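Local coordinates for acyl-CoA dehydrogenase domain protein Tcur3481 (Thermomonospora curvata, PDB 6WY9) that probably works as an acyl-CoA dehydrogenase subunit, a flavoprotein that binds FAD together with another protein chain, at residues Q263-D268 with Q316-G321; T42-L47 with S116-V121. One frame throughout, in Å; residues are numbered along the deposited sequence.

Contact 1: Q263-D268 with Q316-G321; sequences QHQLAD and QHLHGG. With FDA (dihydroflavine-adenine dinucleotide), chain C.
H317 meets Q265 through one carbon of its imidazole, CD2, which stands 3.7 Å from the amide oxygen OE1 of Q265, amide and ring planes turned 34° apart. No hydrogen bond joins them: H317 ND1 and NE2 and Q265 NE2 all bond to side chains of another protein chain. With CG anti to the backbone N (chi1 178°), the ring is swung toward helix 260-288 and the adenosine ribose, whose O3B lies 3.8 Å above one ring face near the rim. Were H317 shortened to an alanine, its polar and acidic partners in the other chain would probably lose their mate and a gap open beside the ribose. H317 O accepts a 2.9 Å hydrogen bond from FDA O3B. L318 supplies the apolar part: its CD1 reaches CB of Q265 at 3.9 Å and CD2 of L266 at 4.0 Å, while its CD2 lies against the Q265 amide. Branched leucines suit this seam, where L266 and L318 both also pack on helix 215-248. Beyond L318 the backbone leaves its helical path at G320, which has positive phi, and a CB there would collide with FDA O3P. G321 N then donates to FDA O1P at 2.9 Å, nearly straight at 166°. Apolar carbons thus join the two helices, while backbone polar groups of H317 and G321 grip ribose and diphosphate, consistent with a flavin site shared between chains.

Contact 2: T42-L47 with S116-V121; sequences TLWREL and SRRLTV
R118 lays the aliphatic part of its side chain over one face of the W44 indole. Its CD sits 3.4 Å from W44 CE2, and a CH-pi contact brings the same carbon 3.7 Å from the centroid of the six-membered ring, 21° off the normal. CG lies beside it, 3.6 Å from W44 NE1. The guanidinium is not stacked: its plane stands 76° from the indole, and CZ is 5.1 Å from the centroid of the five-membered ring, so any cation-pi attraction is weak. A bend at chi3 (-58°) holds the charged end above the five-membered ring, where NH1 makes a salt bridge with E41 and NH2 a hydrogen bond to the carbonyl of T158, which fix its rotation. At the indole edge, in the ring plane, W44 NE1 donates to a water at 3.1 Å; that water in turn donates to the R117 carbonyl oxygen at 2.7 Å, tying helix 41-49 to the approach of strand 118-122. Further out, L53, V85 and L87 pack on W44, and backbone bonds between R118 and A161 hold the strand beside strand 160-169. Tryptophan suits this place by offering a broad face together with one N-H, and arginine by pairing a long apolar stem with a charged head. The chemistry is consistent with a buried positive charge probably compensated by the E41 carboxylate and the T158 carbonyl, while the indole face shelters the apolar stem.

In the fold
The two contacts lie in different parts of the fold, their centres 35 Å apart, and they share no helix or strand. Contact 2 is buried within the chain, joining a helix of the N-terminal region to a strand of the mixed sheet, and no other protein chain of the assembly touches its segments. Contact 1 is partly buried, toward the periphery of the chain, where two helices of the C-terminal region meet cofactor and other chains. The chemistry follows: the inner contact settles its charge and indole N-H with same-chain groups and a water, whereas the outer one turns the polar ends of Q265 and H317 to another chain, though Q265 also bonds within its own.

Contact 1: Q263-D268 with Q316-G321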
# COMPACT_ATOMS: atom_id res chain seq x y z
N GLN B 263 -9.79 9.46 10.90
CA GLN B 263 -10.82 9.61 9.86
C GLN B 263 -10.35 9.02 8.54
O GLN B 263 -11.16 8.42 7.82
CB GLN B 263 -11.18 11.09 9.70
CG GLN B 263 -11.88 11.58 10.98
CD GLN B 263 -12.53 12.92 10.82
OE1 GLN B 263 -12.38 13.53 9.77
NE2 GLN B 263 -13.24 13.41 11.87
N HIS B 264 -9.04 9.14 8.23
CA HIS B 264 -8.54 8.66 6.94
C HIS B 264 -8.46 7.14 6.88
O HIS B 264 -8.71 6.56 5.81
CB HIS B 264 -7.19 9.31 6.61
CG HIS B 264 -7.35 10.76 6.19
ND1 HIS B 264 -6.39 11.45 5.49
CD2 HIS B 264 -8.39 11.61 6.34
CE1 HIS B 264 -6.82 12.66 5.20
NE2 HIS B 264 -8.05 12.78 5.70
N GLN B 265 -8.11 6.49 8.00
CA GLN B 265 -8.14 5.05 8.07
C GLN B 265 -9.57 4.55 7.94
O GLN B 265 -9.81 3.61 7.20
CB GLN B 265 -7.51 4.57 9.41
CG GLN B 265 -5.93 4.75 9.36
CD GLN B 265 -5.27 4.49 10.68
OE1 GLN B 265 -5.00 3.35 11.03
NE2 GLN B 265 -5.04 5.57 11.46
N LEU B 266 -10.52 5.21 8.62
CA LEU B 266 -11.92 4.84 8.45
C LEU B 266 -12.38 5.04 7.01
O LEU B 266 -13.16 4.22 6.48
CB LEU B 266 -12.81 5.65 9.39
CG LEU B 266 -12.60 5.41 10.89
CD1 LEU B 266 -13.28 6.53 11.65
CD2 LEU B 266 -13.28 4.06 11.30
N ALA B 267 -11.97 6.14 6.37
CA ALA B 267 -12.38 6.37 4.98
C ALA B 267 -11.82 5.31 4.05
O ALA B 267 -12.46 4.94 3.05
CB ALA B 267 -11.89 7.74 4.49
N ASP B 268 -10.60 4.87 4.29
CA ASP B 268 -10.04 3.86 3.40
C ASP B 268 -10.82 2.57 3.53
O ASP B 268 -11.06 1.89 2.53
CB ASP B 268 -8.56 3.65 3.68
CG ASP B 268 -7.67 4.79 3.11
OD1 ASP B 268 -8.10 5.59 2.25
OD2 ASP B 268 -6.54 4.85 3.54
N GLN B 316 -8.76 -3.46 13.89
CA GLN B 316 -8.00 -3.85 15.08
C GLN B 316 -7.14 -2.69 15.58
O GLN B 316 -7.17 -2.33 16.77
CB GLN B 316 -7.09 -5.04 14.80
CG GLN B 316 -7.78 -6.39 14.75
CD GLN B 316 -8.67 -6.66 15.95
OE1 GLN B 316 -9.87 -6.88 15.77
NE2 GLN B 316 -8.08 -6.69 17.18
N HIS B 317 -6.35 -2.11 14.69
CA HIS B 317 -5.43 -1.10 15.11
C HIS B 317 -6.15 0.08 15.78
O HIS B 317 -5.70 0.59 16.83
CB HIS B 317 -4.60 -0.62 13.90
CG HIS B 317 -3.66 0.48 14.28
ND1 HIS B 317 -2.53 0.24 15.03
CD2 HIS B 317 -3.75 1.83 14.13
CE1 HIS B 317 -1.93 1.39 15.29
NE2 HIS B 317 -2.66 2.37 14.77
N LEU B 318 -7.25 0.55 15.17
CA LEU B 318 -7.99 1.73 15.66
C LEU B 318 -8.59 1.52 17.06
O LEU B 318 -8.94 2.50 17.73
CB LEU B 318 -9.10 2.06 14.65
CG LEU B 318 -8.50 2.63 13.35
CD1 LEU B 318 -9.58 2.82 12.23
CD2 LEU B 318 -7.85 3.99 13.70
N HIS B 319 -8.77 0.26 17.49
CA HIS B 319 -9.29 -0.02 18.83
C HIS B 319 -8.21 0.04 19.90
O HIS B 319 -8.55 0.14 21.09
CB HIS B 319 -9.96 -1.39 18.89
CG HIS B 319 -11.40 -1.37 18.53
ND1 HIS B 319 -11.83 -1.55 17.23
CD2 HIS B 319 -12.50 -1.14 19.28
CE1 HIS B 319 -13.15 -1.50 17.20
NE2 HIS B 319 -13.59 -1.23 18.43
N GLY B 320 -6.94 -0.12 19.54
CA GLY B 320 -5.97 -0.17 20.65
C GLY B 320 -6.21 -1.43 21.48
O GLY B 320 -6.78 -2.42 21.00
N GLY B 321 -5.80 -1.38 22.76
CA GLY B 321 -5.75 -2.61 23.55
C GLY B 321 -7.08 -3.35 23.64
O GLY B 321 -7.11 -4.58 23.59
PA FDA C . -6.28 4.39 22.66
O1A FDA C . -7.76 4.34 22.84
O2A FDA C . -5.47 5.51 23.34
O5B FDA C . -5.97 4.67 21.01
C5B FDA C . -6.60 3.64 20.29
C4B FDA C . -6.23 3.86 18.81
O4B FDA C . -6.58 5.29 18.51
C3B FDA C . -4.72 3.84 18.56
O3B FDA C . -4.25 2.58 18.27
C2B FDA C . -4.61 4.69 17.31
O2B FDA C . -5.13 4.03 16.09
C1B FDA C . -5.61 5.86 17.57
N9A FDA C . -4.99 7.07 18.11
C8A FDA C . -4.73 7.40 19.46
N7A FDA C . -4.22 8.62 19.58
C5A FDA C . -4.14 9.11 18.30
C6A FDA C . -3.66 10.34 17.81
N6A FDA C . -3.18 11.29 18.63
N1A FDA C . -3.67 10.59 16.48
C2A FDA C . -4.17 9.58 15.71
N3A FDA C . -4.66 8.35 16.03
C4A FDA C . -4.63 8.17 17.36
N1 FDA C . 0.36 -1.00 29.15
C2 FDA C . 1.01 -0.91 30.39
O2 FDA C . 0.89 0.12 31.09
N3 FDA C . 1.78 -2.00 30.77
C4 FDA C . 1.93 -3.18 30.00
O4 FDA C . 2.61 -4.10 30.43
C4X FDA C . 1.23 -3.19 28.74
N5 FDA C . 1.32 -4.32 27.93
C5X FDA C . 0.31 -4.54 27.02
C6 FDA C . 0.11 -5.77 26.50
C7 FDA C . -0.96 -5.96 25.59
C7M FDA C . -1.15 -7.26 25.06
C8 FDA C . -1.76 -4.95 25.20
C8M FDA C . -2.87 -5.14 24.24
C9 FDA C . -1.53 -3.68 25.71
C9A FDA C . -0.50 -3.49 26.62
N10 FDA C . -0.25 -2.21 27.15
C10 FDA C . 0.46 -2.15 28.35
C1' FDA C . -1.19 -1.10 26.82
C2' FDA C . -0.69 -0.25 25.63
O2' FDA C . 0.36 0.52 25.99
C3' FDA C . -1.97 0.61 25.21
O3' FDA C . -2.96 -0.22 24.62
C4' FDA C . -1.58 1.75 24.29
O4' FDA C . -0.86 2.66 25.05
C5' FDA C . -2.87 2.32 23.64
O5' FDA C . -3.67 2.83 24.66
P FDA C . -5.23 2.41 24.39
O1P FDA C . -5.21 0.96 24.31
O2P FDA C . -6.06 3.12 25.45
O3P FDA C . -5.67 2.95 22.88

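Contact 2: T42-L47 with S116-V121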
# COMPACT_ATOMS: atom_id res chain seq x y z
N THR B 42 -29.41 -23.96 17.07
CA THR B 42 -30.63 -23.19 17.26
C THR B 42 -30.79 -22.17 16.15
O THR B 42 -31.85 -22.05 15.53
CB THR B 42 -30.61 -22.51 18.64
OG1 THR B 42 -30.46 -23.54 19.64
CG2 THR B 42 -31.95 -21.78 18.88
N LEU B 43 -29.71 -21.44 15.87
CA LEU B 43 -29.71 -20.50 14.75
C LEU B 43 -30.02 -21.20 13.43
O LEU B 43 -30.78 -20.67 12.60
CB LEU B 43 -28.35 -19.83 14.67
CG LEU B 43 -28.18 -18.80 13.55
CD1 LEU B 43 -29.32 -17.76 13.60
CD2 LEU B 43 -26.77 -18.12 13.64
N TRP B 44 -29.45 -22.39 13.22
CA TRP B 44 -29.73 -23.16 12.00
C TRP B 44 -31.23 -23.46 11.88
O TRP B 44 -31.82 -23.33 10.80
CB TRP B 44 -28.94 -24.46 12.01
CG TRP B 44 -28.96 -25.09 10.66
CD1 TRP B 44 -29.74 -26.13 10.23
CD2 TRP B 44 -28.17 -24.68 9.54
NE1 TRP B 44 -29.48 -26.40 8.91
CE2 TRP B 44 -28.53 -25.52 8.46
CE3 TRP B 44 -27.20 -23.68 9.34
CZ2 TRP B 44 -27.93 -25.39 7.18
CZ3 TRP B 44 -26.59 -23.57 8.05
CH2 TRP B 44 -26.97 -24.42 7.00
N ARG B 45 -31.84 -23.91 12.97
CA ARG B 45 -33.26 -24.25 12.91
C ARG B 45 -34.12 -23.01 12.71
O ARG B 45 -35.15 -23.05 12.01
CB ARG B 45 -33.67 -25.00 14.17
CG ARG B 45 -33.21 -26.45 14.27
CD ARG B 45 -33.83 -27.13 15.52
NE ARG B 45 -33.57 -26.41 16.77
CZ ARG B 45 -34.45 -25.61 17.38
NH1 ARG B 45 -35.66 -25.41 16.87
NH2 ARG B 45 -34.12 -24.99 18.52
N GLU B 46 -33.74 -21.91 13.33
CA GLU B 46 -34.47 -20.65 13.15
C GLU B 46 -34.41 -20.19 11.69
O GLU B 46 -35.42 -19.79 11.11
CB GLU B 46 -33.89 -19.58 14.08
CG GLU B 46 -33.97 -19.91 15.60
CD GLU B 46 -35.29 -19.52 16.17
OE1 GLU B 46 -35.76 -18.44 15.73
OE2 GLU B 46 -35.87 -20.27 17.00
N LEU B 47 -33.21 -20.24 11.10
CA LEU B 47 -33.05 -19.91 9.68
C LEU B 47 -33.91 -20.80 8.79
O LEU B 47 -34.51 -20.32 7.82
CB LEU B 47 -31.58 -20.05 9.27
CG LEU B 47 -30.71 -18.99 9.96
CD1 LEU B 47 -29.23 -19.30 9.75
CD2 LEU B 47 -31.04 -17.54 9.50
N SER B 116 -32.98 -30.20 8.12
CA SER B 116 -32.54 -31.49 8.66
C SER B 116 -31.26 -32.02 8.04
O SER B 116 -30.69 -32.98 8.59
CB SER B 116 -33.65 -32.52 8.48
OG SER B 116 -34.04 -32.54 7.12
N ARG B 117 -30.79 -31.45 6.94
CA ARG B 117 -29.67 -31.99 6.16
C ARG B 117 -28.68 -30.88 5.86
O ARG B 117 -29.03 -29.92 5.15
CB ARG B 117 -30.14 -32.59 4.83
CG ARG B 117 -29.02 -33.17 3.99
CD ARG B 117 -29.48 -33.64 2.59
NE ARG B 117 -30.78 -34.30 2.61
CZ ARG B 117 -30.98 -35.60 2.81
NH1 ARG B 117 -32.21 -36.08 2.79
NH2 ARG B 117 -29.95 -36.41 3.05
N ARG B 118 -27.46 -31.01 6.37
CA ARG B 118 -26.40 -30.06 6.06
C ARG B 118 -25.34 -30.74 5.21
O ARG B 118 -25.25 -31.97 5.16
CB ARG B 118 -25.75 -29.48 7.32
CG ARG B 118 -26.73 -28.68 8.22
CD ARG B 118 -26.00 -27.74 9.17
NE ARG B 118 -25.04 -28.40 10.05
CZ ARG B 118 -25.28 -28.67 11.34
NH1 ARG B 118 -26.45 -28.33 11.87
NH2 ARG B 118 -24.37 -29.28 12.09
N LEU B 119 -24.53 -29.92 4.58
CA LEU B 119 -23.50 -30.36 3.66
C LEU B 119 -22.24 -29.57 3.95
O LEU B 119 -22.27 -28.57 4.66
CB LEU B 119 -23.92 -30.14 2.20
CG LEU B 119 -25.24 -30.86 1.90
CD1 LEU B 119 -25.88 -30.23 0.69
CD2 LEU B 119 -24.85 -32.27 1.61
N THR B 120 -21.13 -30.03 3.38
CA THR B 120 -19.98 -29.15 3.29
C THR B 120 -19.26 -29.48 1.99
O THR B 120 -19.64 -30.39 1.25
CB THR B 120 -19.06 -29.27 4.53
OG1 THR B 120 -17.98 -28.35 4.41
CG2 THR B 120 -18.52 -30.71 4.69
N VAL B 121 -18.23 -28.68 1.69
CA VAL B 121 -17.45 -28.85 0.48
C VAL B 121 -15.99 -28.98 0.86
O VAL B 121 -15.50 -28.27 1.76
CB VAL B 121 -17.67 -27.67 -0.48
CG1 VAL B 121 -19.15 -27.58 -0.78
CG2 VAL B 121 -17.16 -26.32 0.14
O HOH W 1 -30.26 -27.74 6.25